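Local atomic coordinates of ABC transporter, substrate binding protein (Aeropyrum pernix, PDB entry 3EAF), a protein that probably captures a small solute outside the cell and hands it to the membrane components of an ABC transporter, and carries a bound magnesium ion. Residues Trp83-Thr88 and Ser104-Ala109; Gly142-Ala147 and Leu169-Val174; Ile334-Ile339 and Lys351-Lys356; Ile301-Ser306 and Glu322-Asn327; Ile53-Ala58 and Arg72-Val77. All blocks are in the same frame, centred on the assembly; numbering follows the deposited sequence.

Contact 1: residues Trp83-Thr88 and Ser104-Ala109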
# COMPACT_ATOMS: atom_id res chain seq x y z
N TRP A 83 -0.16 8.11 5.47
CA TRP A 83 -0.44 8.01 4.04
C TRP A 83 0.81 8.07 3.14
O TRP A 83 1.45 7.04 2.91
CB TRP A 83 -1.51 9.05 3.63
CG TRP A 83 -1.91 8.97 2.19
CD1 TRP A 83 -1.61 9.87 1.19
CD2 TRP A 83 -2.67 7.92 1.56
NE1 TRP A 83 -2.13 9.44 -0.01
CE2 TRP A 83 -2.79 8.25 0.19
CE3 TRP A 83 -3.26 6.74 2.03
CZ2 TRP A 83 -3.48 7.43 -0.72
CZ3 TRP A 83 -3.94 5.93 1.13
CH2 TRP A 83 -4.04 6.28 -0.23
N GLY A 84 1.17 9.25 2.65
CA GLY A 84 2.05 9.38 1.48
C GLY A 84 3.52 9.04 1.70
O GLY A 84 4.04 9.25 2.79
N THR A 85 4.17 8.52 0.67
CA THR A 85 5.60 8.17 0.76
C THR A 85 6.48 9.37 1.13
O THR A 85 7.30 9.27 2.05
CB THR A 85 6.13 7.50 -0.54
OG1 THR A 85 5.60 6.18 -0.63
CG2 THR A 85 7.67 7.42 -0.55
N ALA A 86 6.31 10.48 0.42
CA ALA A 86 7.12 11.69 0.66
C ALA A 86 7.02 12.15 2.11
O ALA A 86 8.05 12.27 2.79
CB ALA A 86 6.72 12.83 -0.30
N ASP A 87 5.81 12.38 2.60
CA ASP A 87 5.64 12.84 3.98
C ASP A 87 6.04 11.81 5.05
O ASP A 87 6.66 12.17 6.05
CB ASP A 87 4.26 13.46 4.25
CG ASP A 87 3.11 12.59 3.78
OD1 ASP A 87 2.83 12.55 2.56
OD2 ASP A 87 2.45 11.98 4.64
N THR A 88 5.69 10.54 4.83
CA THR A 88 6.05 9.48 5.78
C THR A 88 7.57 9.36 5.91
O THR A 88 8.08 9.21 7.03
CB THR A 88 5.42 8.10 5.41
OG1 THR A 88 4.03 8.25 5.12
CG2 THR A 88 5.58 7.11 6.56
N SER A 104 1.72 3.22 7.85
CA SER A 104 1.46 4.00 6.65
C SER A 104 0.89 3.21 5.50
O SER A 104 1.16 2.01 5.34
CB SER A 104 2.74 4.72 6.20
OG SER A 104 3.80 3.80 6.00
N ALA A 105 0.09 3.89 4.69
CA ALA A 105 -0.28 3.42 3.37
C ALA A 105 0.94 3.36 2.45
O ALA A 105 0.99 2.52 1.55
CB ALA A 105 -1.32 4.32 2.78
N SER A 106 1.92 4.23 2.66
CA SER A 106 3.19 4.12 1.94
C SER A 106 3.89 2.83 2.34
O SER A 106 4.05 2.56 3.53
CB SER A 106 4.12 5.29 2.26
OG SER A 106 5.41 5.03 1.73
N TYR A 107 4.28 2.04 1.35
CA TYR A 107 5.06 0.84 1.60
C TYR A 107 6.52 1.01 1.13
O TYR A 107 7.14 0.05 0.67
CB TYR A 107 4.40 -0.40 0.97
CG TYR A 107 2.91 -0.52 1.22
CD1 TYR A 107 2.38 -0.46 2.52
CD2 TYR A 107 2.03 -0.72 0.16
CE1 TYR A 107 1.00 -0.58 2.75
CE2 TYR A 107 0.66 -0.84 0.37
CZ TYR A 107 0.16 -0.77 1.66
OH TYR A 107 -1.20 -0.89 1.84
N SER A 108 7.06 2.22 1.26
CA SER A 108 8.45 2.50 0.87
C SER A 108 9.49 1.67 1.60
O SER A 108 9.47 1.59 2.84
CB SER A 108 8.79 3.99 1.07
OG SER A 108 10.18 4.21 0.90
N ALA A 109 10.44 1.11 0.84
CA ALA A 109 11.53 0.33 1.41
C ALA A 109 12.44 1.16 2.32
O ALA A 109 13.06 0.63 3.24
CB ALA A 109 12.35 -0.34 0.30
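Trp-83 meets Ser-106 where two parallel strands of the first lobe's sheet, 79-82 and 101-104, run out into loops, the kind of strand-end site at which periplasmic binding proteins of this class usually line their interdomain cleft. Backbone to backbone, Ser-106 N gives Trp-83 O a weak, bent bond of 2.9 Å, while the indole NE1 of Trp-83 is taken by Thr-17 and its ring meets Trp-233 edge-to-face. Gly-84 is at the N-cap position of helix 85-98, and Ser-106 CB packs 3.8 Å from its carbonyl carbon. In the first turn, Thr-85 OG1 and Ser-106 OG share a short hydrogen bond of 2.6 Å; the serine oxygen stands anti to its backbone N (chi1 171°), which points it at the threonine. A glycerol, probably from the crystallisation liquor, bonds to the same threonine hydroxyl, which suggests an accessible pocket. The methyl CG2 of Thr-85 rests on Ser-108 CB, whose own hydroxyl goes to Glu-89. One turn on, Thr-88 sends CG2 to within 3.7 Å of Ser-104 CB, while its OG1 bonds to Gly-84 O from above the carbonyl plane, joining the helical N-H of Thr-88 on that oxygen. Facing the helix start, an ST turn holds the hydroxyl of Ser-106: Ser-108 N donates to Ser-106 OG over 3.3 Å, at 158°.

Contact 2: residues Gly142-Ala147 and Leu169-Val174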
# COMPACT_ATOMS: atom_id res chain seq x y z
N GLY A 142 12.00 -10.74 -21.67
CA GLY A 142 11.60 -9.72 -22.63
C GLY A 142 11.92 -8.30 -22.23
O GLY A 142 12.63 -8.07 -21.25
N LYS A 143 11.39 -7.36 -23.00
CA LYS A 143 11.69 -5.95 -22.86
C LYS A 143 10.69 -5.26 -21.94
O LYS A 143 9.48 -5.51 -22.02
CB LYS A 143 11.68 -5.28 -24.23
CG LYS A 143 12.81 -5.76 -25.15
CD LYS A 143 12.73 -5.08 -26.50
CE LYS A 143 13.91 -5.47 -27.39
NZ LYS A 143 15.15 -4.69 -27.06
N LEU A 144 11.21 -4.39 -21.07
CA LEU A 144 10.41 -3.73 -20.04
C LEU A 144 10.57 -2.21 -20.07
O LEU A 144 11.68 -1.70 -19.99
CB LEU A 144 10.79 -4.28 -18.65
CG LEU A 144 10.22 -3.67 -17.36
CD1 LEU A 144 8.70 -3.82 -17.28
CD2 LEU A 144 10.88 -4.29 -16.12
N ALA A 145 9.45 -1.50 -20.17
CA ALA A 145 9.43 -0.04 -20.07
C ALA A 145 8.90 0.36 -18.69
O ALA A 145 8.01 -0.30 -18.16
CB ALA A 145 8.55 0.56 -21.16
N LEU A 146 9.44 1.44 -18.12
CA LEU A 146 9.05 1.92 -16.79
C LEU A 146 8.37 3.28 -16.90
O LEU A 146 9.00 4.27 -17.28
CB LEU A 146 10.27 2.02 -15.86
CG LEU A 146 11.19 0.79 -15.72
CD1 LEU A 146 12.47 1.14 -14.94
CD2 LEU A 146 10.46 -0.39 -15.08
N ALA A 147 7.08 3.32 -16.57
CA ALA A 147 6.32 4.57 -16.60
C ALA A 147 6.02 5.03 -15.17
O ALA A 147 5.39 4.31 -14.41
CB ALA A 147 5.04 4.40 -17.40
N LEU A 169 16.22 -11.16 -13.55
CA LEU A 169 14.86 -11.63 -13.77
C LEU A 169 14.60 -11.96 -15.24
O LEU A 169 13.52 -12.41 -15.60
CB LEU A 169 13.83 -10.60 -13.28
CG LEU A 169 13.77 -10.17 -11.81
CD1 LEU A 169 12.81 -9.01 -11.64
CD2 LEU A 169 13.39 -11.33 -10.89
N GLY A 170 15.60 -11.71 -16.09
CA GLY A 170 15.46 -11.90 -17.53
C GLY A 170 14.71 -10.77 -18.22
O GLY A 170 14.12 -10.96 -19.28
N LEU A 171 14.75 -9.58 -17.62
CA LEU A 171 14.06 -8.43 -18.17
C LEU A 171 15.05 -7.33 -18.56
O LEU A 171 15.89 -6.92 -17.75
CB LEU A 171 13.00 -7.90 -17.19
CG LEU A 171 11.85 -8.84 -16.80
CD1 LEU A 171 11.01 -8.24 -15.68
CD2 LEU A 171 10.98 -9.19 -17.99
N GLN A 172 14.95 -6.86 -19.80
CA GLN A 172 15.76 -5.76 -20.29
C GLN A 172 14.96 -4.48 -20.20
O GLN A 172 13.94 -4.32 -20.88
CB GLN A 172 16.23 -6.02 -21.74
CG GLN A 172 16.52 -4.77 -22.60
CD GLN A 172 17.86 -4.08 -22.32
OE1 GLN A 172 18.71 -4.58 -21.57
NE2 GLN A 172 18.05 -2.91 -22.93
N VAL A 173 15.40 -3.56 -19.33
CA VAL A 173 14.76 -2.25 -19.20
C VAL A 173 15.12 -1.41 -20.42
O VAL A 173 16.30 -1.10 -20.64
CB VAL A 173 15.19 -1.53 -17.89
CG1 VAL A 173 14.69 -0.09 -17.86
CG2 VAL A 173 14.69 -2.30 -16.66
N VAL A 174 14.11 -1.03 -21.19
CA VAL A 174 14.32 -0.31 -22.46
C VAL A 174 14.22 1.21 -22.34
O VAL A 174 14.60 1.93 -23.26
CB VAL A 174 13.36 -0.80 -23.60
CG1 VAL A 174 13.68 -2.22 -24.00
CG2 VAL A 174 11.88 -0.64 -23.20
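Gly-142 to Leu-144 and Leu-171 to Val-173 pair in parallel register, Lys-143 beside Gln-172 in the middle, and the short strand axes approach to 4.5 Å with a strong twist of 43° between them. Four backbone bonds join the chains. Gly-142 N reaches Gly-170 O over 3.2 Å, the longest of the set; Gln-172 N then donates to Gly-142 O, Leu-144 N to Gln-172 O at 2.7 Å, and Val-174 N to Leu-144 O. Between these rungs lie CA-H...O contacts, among them Val-173 CA to Leu-144 O at 3.2 Å. The connection between the strands is a beta-alpha-beta crossover of the second lobe, with 171-178 as the outermost strand and 142-148 next to it in a Rossmann-like sheet. On one face Leu-144 and Leu-171 come together obliquely, CD2 against CD1 at 4.0 Å, and both press on Leu-132 of helix 124-139, which covers this side. Leu-144 reaches there with CG anti to its own N (chi1 174°), which carries the branch off the strand toward Leu-171 and Leu-132. Farther on, CD1 of Leu-146 meets CG1 of Val-173 at 3.9 Å, the two side chains crossing at about a right angle. On the face of Lys-143 and Gln-172, the Lys-143 chain crosses Val-174 at a similar angle, its CB, CG and CD within 3.9 Å of CG1, while CG2 of Val-174 sits 3.4 Å from Leu-144 O.

Contact 3: residues Ile334-Ile339 and Lys351-Lys356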
# COMPACT_ATOMS: atom_id res chain seq x y z
N ILE A 334 -6.04 -11.95 5.59
CA ILE A 334 -6.17 -11.01 4.48
C ILE A 334 -4.87 -10.86 3.70
O ILE A 334 -4.89 -10.77 2.47
CB ILE A 334 -6.62 -9.60 4.97
CG1 ILE A 334 -8.08 -9.62 5.43
CG2 ILE A 334 -6.39 -8.55 3.87
CD1 ILE A 334 -8.53 -8.30 6.11
N THR A 335 -3.75 -10.84 4.42
CA THR A 335 -2.43 -10.64 3.81
C THR A 335 -1.92 -11.94 3.18
O THR A 335 -2.32 -13.04 3.59
CB THR A 335 -1.40 -10.04 4.81
OG1 THR A 335 -1.24 -10.90 5.95
CG2 THR A 335 -1.85 -8.65 5.29
N ALA A 336 -1.04 -11.80 2.17
CA ALA A 336 -0.51 -12.95 1.42
C ALA A 336 0.39 -13.85 2.25
O ALA A 336 0.59 -15.01 1.91
CB ALA A 336 0.22 -12.47 0.15
N ASP A 337 0.93 -13.31 3.34
CA ASP A 337 1.72 -14.07 4.30
C ASP A 337 1.53 -13.39 5.66
O ASP A 337 1.10 -12.23 5.72
CB ASP A 337 3.20 -14.07 3.87
CG ASP A 337 4.03 -15.19 4.52
OD1 ASP A 337 3.54 -15.92 5.41
OD2 ASP A 337 5.22 -15.32 4.14
N THR A 338 1.83 -14.10 6.74
CA THR A 338 1.76 -13.51 8.07
C THR A 338 2.86 -12.47 8.28
O THR A 338 3.86 -12.45 7.55
CB THR A 338 1.85 -14.57 9.19
OG1 THR A 338 3.00 -15.39 8.97
CG2 THR A 338 0.58 -15.44 9.23
N ILE A 339 2.66 -11.63 9.30
CA ILE A 339 3.46 -10.44 9.52
C ILE A 339 4.43 -10.62 10.68
O ILE A 339 4.04 -10.99 11.78
CB ILE A 339 2.53 -9.23 9.84
CG1 ILE A 339 1.70 -8.85 8.61
CG2 ILE A 339 3.35 -8.04 10.33
CD1 ILE A 339 0.35 -8.25 8.96
N LYS A 351 5.77 -12.06 -0.18
CA LYS A 351 4.92 -12.47 -1.29
C LYS A 351 3.69 -11.58 -1.48
O LYS A 351 3.29 -10.85 -0.57
CB LYS A 351 4.55 -13.95 -1.21
CG LYS A 351 3.65 -14.35 -0.07
CD LYS A 351 3.42 -15.87 -0.09
CE LYS A 351 4.64 -16.65 0.39
NZ LYS A 351 4.33 -18.10 0.59
N VAL A 352 3.12 -11.63 -2.68
CA VAL A 352 1.95 -10.83 -3.05
C VAL A 352 0.97 -11.65 -3.86
O VAL A 352 1.33 -12.69 -4.41
CB VAL A 352 2.34 -9.57 -3.88
CG1 VAL A 352 3.14 -8.60 -3.03
CG2 VAL A 352 3.09 -9.96 -5.17
N PHE A 353 -0.28 -11.19 -3.91
CA PHE A 353 -1.25 -11.71 -4.86
C PHE A 353 -1.09 -10.97 -6.18
O PHE A 353 -0.71 -9.80 -6.20
CB PHE A 353 -2.69 -11.53 -4.36
CG PHE A 353 -2.99 -12.24 -3.07
CD1 PHE A 353 -3.17 -13.63 -3.04
CD2 PHE A 353 -3.12 -11.52 -1.88
CE1 PHE A 353 -3.47 -14.29 -1.84
CE2 PHE A 353 -3.42 -12.17 -0.67
CZ PHE A 353 -3.59 -13.56 -0.65
N ILE A 354 -1.36 -11.66 -7.29
CA ILE A 354 -1.42 -11.02 -8.59
C ILE A 354 -2.83 -11.19 -9.12
O ILE A 354 -3.41 -12.28 -9.06
CB ILE A 354 -0.39 -11.64 -9.59
CG1 ILE A 354 1.06 -11.43 -9.09
CG2 ILE A 354 -0.61 -11.08 -11.01
CD1 ILE A 354 1.56 -9.99 -9.09
N ILE A 355 -3.38 -10.10 -9.65
CA ILE A 355 -4.74 -10.07 -10.15
C ILE A 355 -4.72 -9.70 -11.62
O ILE A 355 -4.03 -8.76 -12.02
CB ILE A 355 -5.64 -9.07 -9.35
CG1 ILE A 355 -5.68 -9.45 -7.86
CG2 ILE A 355 -7.06 -9.00 -9.91
CD1 ILE A 355 -4.54 -8.83 -7.05
N LYS A 356 -5.46 -10.46 -12.43
CA LYS A 356 -5.54 -10.21 -13.86
C LYS A 356 -6.84 -9.54 -14.25
O LYS A 356 -7.92 -9.92 -13.79
CB LYS A 356 -5.40 -11.52 -14.63
CG LYS A 356 -5.40 -11.37 -16.15
CD LYS A 356 -5.34 -12.72 -16.81
CE LYS A 356 -5.29 -12.63 -18.32
NZ LYS A 356 -5.37 -14.01 -18.91
O HOH W 1 6.41 -13.93 2.09
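The ring of Phe-353 has the methyl of Ala-336 over one face and the carbonyl oxygen of Ile-334 at its edge, near the ring plane. Ala-336 CB stands 4.1 Å from the centroid, 23° off the normal, a CH-pi contact displaced toward the rim on the side of CE2. Edge-on, Ile-334 O comes within 3.7 Å of CE2, where the slightly positive ring hydrogens would suit a carbonyl oxygen. Phe-353 is turned into this place by a first torsion of -61°, CG anti to its carbonyl carbon, which swings the ring toward the loop. With the ring cut back to an alanine, Ala-336 CB would probably lose the face it rests on and Ile-334 O the ring edge beside it, and a gap is likely to open between loop and strand. The methyl of Ala-336 also lies 3.5 Å from Lys-351 O, a buried carbonyl for which the model holds no hydrogen-bonding partner. Lys-351 lays its aliphatic part along the next turn of the loop: CG touches Ala-336 CB and Asp-337 CB, its side chain crossing that of Asp-337 at about a right angle. Their charged ends stay apart, OD2 of Asp-337 and NZ of Lys-351 being 4.6 Å from each other, so any attraction is probably modest. A water makes the polar link instead, donating to Asp-337 OD2 at 2.7 Å and accepting from Lys-351 N. Ala-336 O bonds to Lys-368 NZ and its backbone pairs with Pro-256, which fastens the loop beside the antiparallel strands 352-357 and 363-369 at one edge of the second lobe's mixed sheet.

Contact 4: residues Ile301-Ser306 and Glu322-Asn327. With MG (magnesium ion), chain C.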
# COMPACT_ATOMS: atom_id res chain seq x y z
N ILE A 301 -4.36 -2.37 16.56
CA ILE A 301 -5.19 -3.08 17.55
C ILE A 301 -4.45 -4.30 18.10
O ILE A 301 -4.42 -4.51 19.32
CB ILE A 301 -6.55 -3.54 16.94
CG1 ILE A 301 -7.37 -2.35 16.43
CG2 ILE A 301 -7.34 -4.41 17.93
CD1 ILE A 301 -7.51 -1.20 17.40
N LYS A 302 -3.85 -5.08 17.21
CA LYS A 302 -3.09 -6.27 17.61
C LYS A 302 -1.90 -5.90 18.50
O LYS A 302 -1.61 -6.61 19.47
CB LYS A 302 -2.67 -7.09 16.39
CG LYS A 302 -3.85 -7.68 15.59
CD LYS A 302 -4.13 -9.16 15.92
CE LYS A 302 -5.21 -9.71 15.00
NZ LYS A 302 -5.32 -11.19 15.02
N ALA A 303 -1.24 -4.78 18.19
CA ALA A 303 -0.14 -4.28 19.03
C ALA A 303 -0.64 -3.95 20.45
O ALA A 303 -0.02 -4.35 21.43
CB ALA A 303 0.51 -3.05 18.39
N ILE A 304 -1.76 -3.23 20.54
CA ILE A 304 -2.38 -2.88 21.83
C ILE A 304 -2.77 -4.12 22.64
O ILE A 304 -2.56 -4.17 23.85
CB ILE A 304 -3.61 -1.96 21.64
CG1 ILE A 304 -3.19 -0.64 20.99
CG2 ILE A 304 -4.32 -1.71 22.99
CD1 ILE A 304 -4.33 0.14 20.40
N GLU A 305 -3.33 -5.12 21.96
CA GLU A 305 -3.69 -6.39 22.59
C GLU A 305 -2.48 -7.18 23.08
O GLU A 305 -2.64 -8.15 23.84
CB GLU A 305 -4.53 -7.24 21.64
CG GLU A 305 -5.90 -6.66 21.35
CD GLU A 305 -6.63 -7.38 20.23
OE1 GLU A 305 -5.97 -8.00 19.36
OE2 GLU A 305 -7.88 -7.29 20.20
N SER A 306 -1.29 -6.76 22.65
CA SER A 306 -0.02 -7.42 22.99
C SER A 306 0.74 -6.74 24.13
O SER A 306 1.80 -7.23 24.54
CB SER A 306 0.88 -7.48 21.75
OG SER A 306 0.24 -8.15 20.68
N GLU A 322 7.59 -1.90 20.26
CA GLU A 322 8.26 -3.09 20.75
C GLU A 322 7.38 -4.34 20.61
O GLU A 322 7.88 -5.42 20.28
CB GLU A 322 8.76 -2.87 22.18
CG GLU A 322 9.89 -1.83 22.25
CD GLU A 322 10.47 -1.63 23.63
OE1 GLU A 322 10.01 -2.28 24.60
OE2 GLU A 322 11.40 -0.79 23.76
N ALA A 323 6.08 -4.17 20.83
CA ALA A 323 5.10 -5.22 20.62
C ALA A 323 5.04 -5.65 19.15
O ALA A 323 4.91 -6.83 18.86
CB ALA A 323 3.72 -4.78 21.11
N LEU A 324 5.11 -4.68 18.24
CA LEU A 324 5.09 -4.99 16.81
C LEU A 324 6.35 -5.77 16.37
O LEU A 324 6.31 -6.54 15.42
CB LEU A 324 4.91 -3.72 15.97
CG LEU A 324 3.51 -3.08 16.00
CD1 LEU A 324 3.56 -1.61 15.55
CD2 LEU A 324 2.51 -3.88 15.17
N GLU A 325 7.44 -5.56 17.10
CA GLU A 325 8.71 -6.25 16.84
C GLU A 325 8.82 -7.63 17.50
O GLU A 325 9.66 -8.44 17.12
CB GLU A 325 9.89 -5.37 17.27
CG GLU A 325 10.11 -4.17 16.36
CD GLU A 325 11.23 -3.25 16.82
OE1 GLU A 325 11.51 -3.19 18.04
OE2 GLU A 325 11.83 -2.58 15.96
N ALA A 326 7.95 -7.90 18.48
CA ALA A 326 8.07 -9.11 19.30
C ALA A 326 7.05 -10.19 18.98
O ALA A 326 7.04 -11.23 19.63
CB ALA A 326 8.01 -8.74 20.79
N ASN A 327 6.19 -9.94 17.99
CA ASN A 327 5.07 -10.84 17.70
C ASN A 327 4.84 -11.05 16.20
O ASN A 327 5.06 -10.14 15.40
CB ASN A 327 3.77 -10.30 18.31
CG ASN A 327 3.85 -10.09 19.81
OD1 ASN A 327 4.02 -8.96 20.28
ND2 ASN A 327 3.74 -11.18 20.57
MG MG C . 9.40 -9.78 15.07
O HOH W 2 7.31 -8.83 14.80
O HOH W 3 9.41 -11.72 16.66
O HOH W 4 11.46 -11.00 14.15
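A magnesium site lies at the far side of this helix pair: Ala-303 of helix 288-304 and Ser-306 just after it pack against Ala-323 and Leu-324 of helix 317-326, whose last turn offers a backbone oxygen to the ion. Small residues let the two backbones come close, with the CA atoms of Ala-303 and Ala-323 5.6 Å apart. The methyl of Ala-303 lies against the branch point of Leu-324, 3.8 Å from CG, with CD2 of the same leucine beside it. In the reverse sense CB of Ala-323 approaches the carbonyl oxygen of Ala-303 and meets Ser-306 CB at 4.0 Å, making an apolar patch from the carbon of a polar residue. Ser-306 can present that carbon because its OG, anti to the carbonyl carbon (chi1 -57°), turns back to donate to Lys-302 O at 2.7 Å. Leu-320, a turn earlier on the second helix, extends the apolar seam along Ala-303.

Beyond the seam, Glu-325 O binds the magnesium ion at 2.5 Å, and three waters complete the local part of its shell. One of them, 2.3 Å from the metal, also donates to Leu-324 O and Asn-327 O, so the metal and two carbonyl oxygens hold this water. The carboxylate of Glu-325 goes elsewhere, to Lys-321 and His-346. Asp-340 OD1 and Tyr-341 O supply the remaining protein ligands, giving six oxygens, the coordination number usual for magnesium, though the distances given are longer than usual, at a site built on the C-terminal end of a helix.

Contact 5: residues Ile53-Ala58 and Arg72-Val77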
# COMPACT_ATOMS: atom_id res chain seq x y z
N ILE A 53 -8.12 11.06 15.42
CA ILE A 53 -8.26 12.41 14.90
C ILE A 53 -7.96 12.40 13.40
O ILE A 53 -6.81 12.27 12.98
CB ILE A 53 -7.34 13.41 15.68
CG1 ILE A 53 -7.66 13.43 17.18
CG2 ILE A 53 -7.47 14.83 15.12
CD1 ILE A 53 -6.71 12.57 18.03
N LYS A 54 -9.01 12.51 12.58
CA LYS A 54 -8.86 12.43 11.14
C LYS A 54 -8.52 13.78 10.53
O LYS A 54 -9.17 14.79 10.82
CB LYS A 54 -10.12 11.86 10.48
CG LYS A 54 -9.93 11.55 9.00
CD LYS A 54 -11.15 10.89 8.38
CE LYS A 54 -12.12 11.92 7.84
NZ LYS A 54 -13.19 11.27 7.04
N ARG A 55 -7.50 13.79 9.67
CA ARG A 55 -7.08 15.00 8.97
C ARG A 55 -6.84 14.70 7.49
O ARG A 55 -5.98 13.88 7.16
CB ARG A 55 -5.81 15.57 9.60
CG ARG A 55 -5.99 16.11 11.02
CD ARG A 55 -6.81 17.39 11.02
NE ARG A 55 -6.96 17.95 12.36
CZ ARG A 55 -8.02 17.75 13.13
NH1 ARG A 55 -9.04 17.01 12.71
NH2 ARG A 55 -8.07 18.32 14.34
N ASP A 56 -7.60 15.35 6.61
CA ASP A 56 -7.37 15.25 5.16
C ASP A 56 -6.31 16.27 4.76
O ASP A 56 -6.55 17.48 4.74
CB ASP A 56 -8.68 15.47 4.39
CG ASP A 56 -8.47 15.64 2.88
OD1 ASP A 56 -7.50 15.09 2.31
OD2 ASP A 56 -9.29 16.34 2.26
N TYR A 57 -5.12 15.76 4.43
CA TYR A 57 -4.00 16.64 4.06
C TYR A 57 -3.82 16.79 2.55
O TYR A 57 -2.93 17.54 2.10
CB TYR A 57 -2.71 16.20 4.76
CG TYR A 57 -1.91 15.11 4.06
CD1 TYR A 57 -0.64 15.37 3.55
CD2 TYR A 57 -2.42 13.81 3.93
CE1 TYR A 57 0.11 14.37 2.93
CE2 TYR A 57 -1.69 12.81 3.31
CZ TYR A 57 -0.42 13.09 2.81
OH TYR A 57 0.32 12.11 2.20
N ALA A 58 -4.64 16.08 1.79
CA ALA A 58 -4.67 16.16 0.32
C ALA A 58 -3.30 15.96 -0.38
O ALA A 58 -3.03 16.57 -1.41
CB ALA A 58 -5.32 17.50 -0.13
N ARG A 72 0.93 15.57 17.58
CA ARG A 72 1.89 15.43 18.68
C ARG A 72 1.66 16.44 19.81
O ARG A 72 1.58 16.07 20.98
CB ARG A 72 3.33 15.55 18.17
CG ARG A 72 4.39 15.41 19.26
CD ARG A 72 5.77 15.84 18.77
NE ARG A 72 5.82 17.26 18.47
CZ ARG A 72 6.67 17.83 17.61
NH1 ARG A 72 7.55 17.10 16.94
NH2 ARG A 72 6.62 19.14 17.42
N ASP A 73 1.57 17.72 19.44
CA ASP A 73 1.60 18.81 20.42
C ASP A 73 0.25 19.09 21.05
O ASP A 73 0.16 19.31 22.26
CB ASP A 73 2.20 20.08 19.81
CG ASP A 73 3.68 19.95 19.51
OD1 ASP A 73 4.38 19.17 20.20
OD2 ASP A 73 4.17 20.64 18.59
N ARG A 74 -0.80 19.07 20.23
CA ARG A 74 -2.16 19.26 20.73
C ARG A 74 -2.74 17.97 21.33
O ARG A 74 -3.26 18.00 22.44
CB ARG A 74 -3.07 19.80 19.62
CG ARG A 74 -4.51 19.97 20.04
CD ARG A 74 -5.34 20.62 18.96
NE ARG A 74 -6.76 20.60 19.31
CZ ARG A 74 -7.74 21.05 18.52
NH1 ARG A 74 -7.45 21.56 17.33
NH2 ARG A 74 -9.00 21.00 18.92
N TYR A 75 -2.64 16.86 20.61
CA TYR A 75 -3.31 15.63 21.05
C TYR A 75 -2.42 14.63 21.78
O TYR A 75 -2.93 13.69 22.38
CB TYR A 75 -4.02 14.94 19.88
CG TYR A 75 -5.17 15.74 19.32
CD1 TYR A 75 -6.40 15.80 19.99
CD2 TYR A 75 -5.04 16.43 18.12
CE1 TYR A 75 -7.46 16.53 19.48
CE2 TYR A 75 -6.09 17.17 17.60
CZ TYR A 75 -7.30 17.22 18.28
OH TYR A 75 -8.34 17.95 17.76
N GLY A 76 -1.11 14.84 21.72
CA GLY A 76 -0.15 13.88 22.25
C GLY A 76 -0.43 12.45 21.79
O GLY A 76 -0.48 11.53 22.62
N VAL A 77 -0.63 12.25 20.49
CA VAL A 77 -0.90 10.91 19.96
C VAL A 77 0.26 9.96 20.25
O VAL A 77 1.40 10.41 20.37
CB VAL A 77 -1.21 10.92 18.43
CG1 VAL A 77 -2.41 11.81 18.12
CG2 VAL A 77 0.02 11.34 17.61
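Ile-53 lies across one face of the Tyr-75 ring, while Arg-55 comes at the ring's edge. CG1 of Ile-53 sits almost squarely above the centre, 3.7 Å from the centroid and 5° off the normal, a CH-pi contact; CD1 spreads toward CG of the ring and CG2 toward CE2. The tyrosine's opposite face is covered near its rim by Arg-74 CG, so the ring is sandwiched between aliphatic groups. Arg-55 reaches NH2 to 3.5 Å from Tyr-75 OH, its guanidinium plane turned 71° from the ring, and the chain gets there through a bend at chi2 (-70°). Tyr-75 OH in turn lies over the centre of the Arg-74 guanidinium. The two arginines bring NH2 and NH1 within 4.5 Å, a like-charge approach that Glu-70 probably balances, since it makes salt bridges to both. A glycine in place of Tyr-75 would probably leave Ile-53 and Arg-74 CG without the ring faces they pack on, though Glu-70 would still hold both arginines. Here the exit of helix 61-74, before Gly-76 with its positive phi, folds back beside strand 47-56, which pairs with strand 3-11 in the first lobe's sheet.

Contacts 1 and 5 touch within the first lobe: Tyr-57 OH of contact 5 lies 2.6 Å from Asp-87 OD1 of contact 1, and bonds weakly to Gly-84 N, linking the residues after strand 47-56 to the start of helix 85-98. Contact 2 lies at the outer edge of the second lobe's sheet, which strand 352-357 of contact 3 also joins; its centre is about 42 Å from that of contact 5 and about 26 Å from that of contact 1. Contacts 3 and 4 have their nearest atoms about 4 Å apart: contact 4 supplies Glu-325, and the loop of contact 3, with the Asp-337 side chain about 13 Å from the magnesium ion, runs on into Asp-340 and Tyr-341.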